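Local coordinates for protein alternansucrase (Leuconostoc mesenteroides, PDB 6HVG) that is a large glycoside hydrolase family 70 enzyme with a TIM-barrel-type catalytic domain, a bound calcium ion and cell-wall-binding-type repeats, at residues L972-F980 / I987-S995. Residues are numbered along the deposited sequence; the frame is centred on the assembly and turned at random.
Sequences LIFHKTNTF and IINYEMKGS
Tyr990 carries CG anti to its own N (chi1 -172°), while Phe980 carries CG anti to its carbonyl carbon (chi1 -60°). From neighbouring pairs on one face of the hairpin, these torsions let the side chains meet obliquely, with Phe980 CE2 3.6 Å from Tyr990 CB. Asn978 CB lies over one face of the Phe980 ring, offset toward its rim, and Trp1007 meets that ring edge-to-face. The Tyr990 hydroxyl hydrogen-bonds Ser947 O.

Asn978 is buried, and its amide turns back to the backbone of His975, across the break at Lys976. OD1 accepts from His975 N at 3.1 Å, and ND2 donates to His975 O from above the carbonyl plane. These two bonds fix the rotation of the amide. ND2 also makes a weak bond of 3.4 Å to Tyr990 O, which takes the backbone N of Asn978 as well. Beside it, Met992 SD sits oblique to the Phe974 ring, 5.1 Å from its centroid, a Met-aromatic contact. Glu991 is on the face with Thr977, and the Lys976 side chain lies alongside it, pointing the same way. Their salt bridge is weak, Lys976 NZ to Glu991 OE2 3.5 Å; the stronger partner of OE2 is Lys921.

Strands 977-982 and 987-991 form an antiparallel beta hairpin at the edge of a larger antiparallel sheet, which strand 977-982 joins through strand 962-965.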
loop_
_atom_site.group_PDB
_atom_site.type_symbol
_atom_site.label_atom_id
_atom_site.label_comp_id
_atom_site.label_asym_id
_atom_site.label_seq_id
_atom_site.Cartn_x
_atom_site.Cartn_y
_atom_site.Cartn_z
ATOM N N LEU A 972 -17.894 30.195 -34.620
ATOM C CA LEU A 972 -16.748 31.064 -34.391
ATOM C C LEU A 972 -15.575 30.434 -35.106
ATOM O O LEU A 972 -15.159 29.338 -34.724
ATOM C CB LEU A 972 -16.392 31.132 -32.918
ATOM C CG LEU A 972 -17.272 31.949 -31.985
ATOM C CD1 LEU A 972 -16.678 31.869 -30.592
ATOM C CD2 LEU A 972 -17.365 33.391 -32.451
ATOM N N ILE A 973 -15.028 31.103 -36.128
ATOM C CA ILE A 973 -13.924 30.513 -36.898
ATOM C C ILE A 973 -12.574 31.035 -36.384
ATOM O O ILE A 973 -12.409 32.226 -36.141
ATOM C CB ILE A 973 -14.039 30.773 -38.414
ATOM C CG1 ILE A 973 -15.495 30.657 -38.906
ATOM C CG2 ILE A 973 -13.120 29.814 -39.170
ATOM C CD1 ILE A 973 -16.006 29.248 -39.041
ATOM N N PHE A 974 -11.613 30.131 -36.226
ATOM C CA PHE A 974 -10.286 30.487 -35.740
ATOM C C PHE A 974 -9.223 30.009 -36.720
ATOM O O PHE A 974 -9.362 28.947 -37.327
ATOM C CB PHE A 974 -10.008 29.849 -34.379
ATOM C CG PHE A 974 -10.860 30.378 -33.260
ATOM C CD1 PHE A 974 -12.127 29.871 -33.042
ATOM C CD2 PHE A 974 -10.383 31.381 -32.417
ATOM C CE1 PHE A 974 -12.907 30.349 -32.000
ATOM C CE2 PHE A 974 -11.156 31.866 -31.368
ATOM C CZ PHE A 974 -12.418 31.352 -31.158
ATOM N N HIS A 975 -8.160 30.798 -36.848
ATOM C CA HIS A 975 -7.070 30.519 -37.786
ATOM C C HIS A 975 -5.754 30.414 -37.020
ATOM O O HIS A 975 -5.708 30.697 -35.816
ATOM C CB HIS A 975 -6.977 31.634 -38.843
ATOM C CG HIS A 975 -8.261 31.887 -39.573
ATOM N ND1 HIS A 975 -8.601 31.223 -40.731
ATOM C CD2 HIS A 975 -9.292 32.724 -39.304
ATOM C CE1 HIS A 975 -9.786 31.635 -41.143
ATOM N NE2 HIS A 975 -10.228 32.545 -40.295
ATOM N N LYS A 976 -4.682 30.065 -37.730
ATOM C CA LYS A 976 -3.342 30.047 -37.144
ATOM C C LYS A 976 -3.036 31.407 -36.523
ATOM O O LYS A 976 -2.560 31.497 -35.402
ATOM C CB LYS A 976 -2.287 29.681 -38.201
ATOM C CG LYS A 976 -0.855 29.566 -37.676
ATOM C CD LYS A 976 0.151 29.289 -38.791
ATOM C CE LYS A 976 1.562 29.094 -38.248
ATOM N NZ LYS A 976 2.176 30.382 -37.787
ATOM N N THR A 977 -3.314 32.460 -37.273
ATOM C CA THR A 977 -3.108 33.814 -36.800
ATOM C C THR A 977 -4.470 34.497 -36.770
ATOM O O THR A 977 -5.285 34.317 -37.680
ATOM C CB THR A 977 -2.073 34.536 -37.692
ATOM O OG1 THR A 977 -1.438 35.570 -36.932
ATOM C CG2 THR A 977 -2.710 35.093 -38.993
ATOM N N ASN A 978 -4.739 35.246 -35.710
ATOM C CA ASN A 978 -6.023 35.928 -35.568
ATOM C C ASN A 978 -5.826 37.391 -35.216
ATOM O O ASN A 978 -4.915 37.741 -34.453
ATOM C CB ASN A 978 -6.892 35.252 -34.489
ATOM C CG ASN A 978 -7.271 33.817 -34.830
ATOM O OD1 ASN A 978 -8.350 33.552 -35.393
ATOM N ND2 ASN A 978 -6.384 32.870 -34.486
ATOM N N THR A 979 -6.688 38.234 -35.770
ATOM C CA THR A 979 -6.716 39.633 -35.410
ATOM C C THR A 979 -8.104 39.939 -34.805
ATOM O O THR A 979 -9.102 40.036 -35.516
ATOM C CB THR A 979 -6.371 40.537 -36.617
ATOM O OG1 THR A 979 -7.430 40.505 -37.574
ATOM C CG2 THR A 979 -5.063 40.085 -37.308
ATOM N N PHE A 980 -8.151 40.036 -33.477
ATOM C CA PHE A 980 -9.402 40.257 -32.749
ATOM C C PHE A 980 -9.506 41.714 -32.411
ATOM O O PHE A 980 -8.476 42.382 -32.198
ATOM C CB PHE A 980 -9.426 39.500 -31.421
ATOM C CG PHE A 980 -9.290 38.011 -31.554
ATOM C CD1 PHE A 980 -10.097 37.295 -32.427
ATOM C CD2 PHE A 980 -8.377 37.326 -30.773
ATOM C CE1 PHE A 980 -9.977 35.930 -32.521
ATOM C CE2 PHE A 980 -8.253 35.966 -30.863
ATOM C CZ PHE A 980 -9.053 35.264 -31.739
ATOM N N ILE A 987 -7.374 46.801 -31.265
ATOM C CA ILE A 987 -7.125 45.568 -32.024
ATOM C C ILE A 987 -6.102 44.689 -31.289
ATOM O O ILE A 987 -5.072 45.173 -30.834
ATOM C CB ILE A 987 -6.574 45.895 -33.435
ATOM C CG1 ILE A 987 -7.653 46.615 -34.268
ATOM C CG2 ILE A 987 -6.058 44.635 -34.146
ATOM C CD1 ILE A 987 -7.180 47.126 -35.622
ATOM N N ILE A 988 -6.382 43.390 -31.211
ATOM C CA ILE A 988 -5.519 42.418 -30.516
ATOM C C ILE A 988 -5.038 41.297 -31.459
ATOM O O ILE A 988 -5.834 40.772 -32.265
ATOM C CB ILE A 988 -6.297 41.753 -29.348
ATOM C CG1 ILE A 988 -6.845 42.802 -28.366
ATOM C CG2 ILE A 988 -5.435 40.714 -28.639
ATOM C CD1 ILE A 988 -5.809 43.383 -27.438
ATOM N N ASN A 989 -3.770 40.893 -31.323
ATOM C CA ASN A 989 -3.217 39.801 -32.123
ATOM C C ASN A 989 -3.003 38.554 -31.294
ATOM O O ASN A 989 -2.385 38.622 -30.238
ATOM C CB ASN A 989 -1.854 40.159 -32.693
ATOM C CG ASN A 989 -1.904 41.237 -33.756
ATOM O OD1 ASN A 989 -2.855 41.366 -34.549
ATOM N ND2 ASN A 989 -0.839 42.005 -33.803
ATOM N N TYR A 990 -3.432 37.399 -31.805
ATOM C CA TYR A 990 -3.391 36.141 -31.032
ATOM C C TYR A 990 -3.218 34.912 -31.930
ATOM O O TYR A 990 -3.993 34.691 -32.862
ATOM C CB TYR A 990 -4.671 35.991 -30.203
ATOM C CG TYR A 990 -4.669 34.833 -29.228
ATOM C CD1 TYR A 990 -3.974 34.908 -28.032
ATOM C CD2 TYR A 990 -5.396 33.667 -29.500
ATOM C CE1 TYR A 990 -4.000 33.849 -27.140
ATOM C CE2 TYR A 990 -5.422 32.602 -28.607
ATOM C CZ TYR A 990 -4.727 32.696 -27.431
ATOM O OH TYR A 990 -4.766 31.651 -26.557
ATOM N N GLU A 991 -2.217 34.098 -31.619
ATOM C CA GLU A 991 -1.946 32.888 -32.386
ATOM C C GLU A 991 -2.541 31.647 -31.697
ATOM O O GLU A 991 -2.393 31.486 -30.488
ATOM C CB GLU A 991 -0.423 32.723 -32.560
ATOM C CG GLU A 991 -0.007 31.859 -33.754
ATOM C CD GLU A 991 1.460 31.435 -33.734
ATOM O OE1 GLU A 991 2.288 32.154 -33.137
ATOM O OE2 GLU A 991 1.784 30.380 -34.337
ATOM N N MET A 992 -3.209 30.780 -32.467
ATOM C CA MET A 992 -3.576 29.426 -32.004
ATOM C C MET A 992 -2.306 28.575 -31.918
ATOM O O MET A 992 -1.897 27.900 -32.870
ATOM C CB MET A 992 -4.587 28.744 -32.933
ATOM C CG MET A 992 -5.992 29.325 -32.912
ATOM S SD MET A 992 -6.993 28.888 -31.462
ATOM C CE MET A 992 -7.345 27.155 -31.823
ATOM N N LYS A 993 -1.705 28.631 -30.740
ATOM C CA LYS A 993 -0.355 28.174 -30.487
ATOM C C LYS A 993 -0.390 27.384 -29.186
ATOM O O LYS A 993 -0.876 27.880 -28.162
ATOM C CB LYS A 993 0.560 29.413 -30.327
ATOM C CG LYS A 993 2.057 29.163 -30.283
ATOM C CD LYS A 993 2.817 30.404 -29.814
ATOM C CE LYS A 993 4.335 30.234 -29.959
ATOM N NZ LYS A 993 4.929 29.245 -29.012
ATOM N N GLY A 994 0.111 26.157 -29.212
ATOM C CA GLY A 994 0.375 25.434 -27.974
ATOM C C GLY A 994 1.452 26.177 -27.194
ATOM O O GLY A 994 2.389 26.721 -27.775
ATOM N N SER A 995 1.310 26.223 -25.877
ATOM C CA SER A 995 2.256 26.933 -25.016
ATOM C C SER A 995 2.786 26.008 -23.918
ATOM O O SER A 995 2.210 24.945 -23.653
ATOM C CB SER A 995 1.578 28.161 -24.382
ATOM O OG SER A 995 1.099 29.088 -25.361
#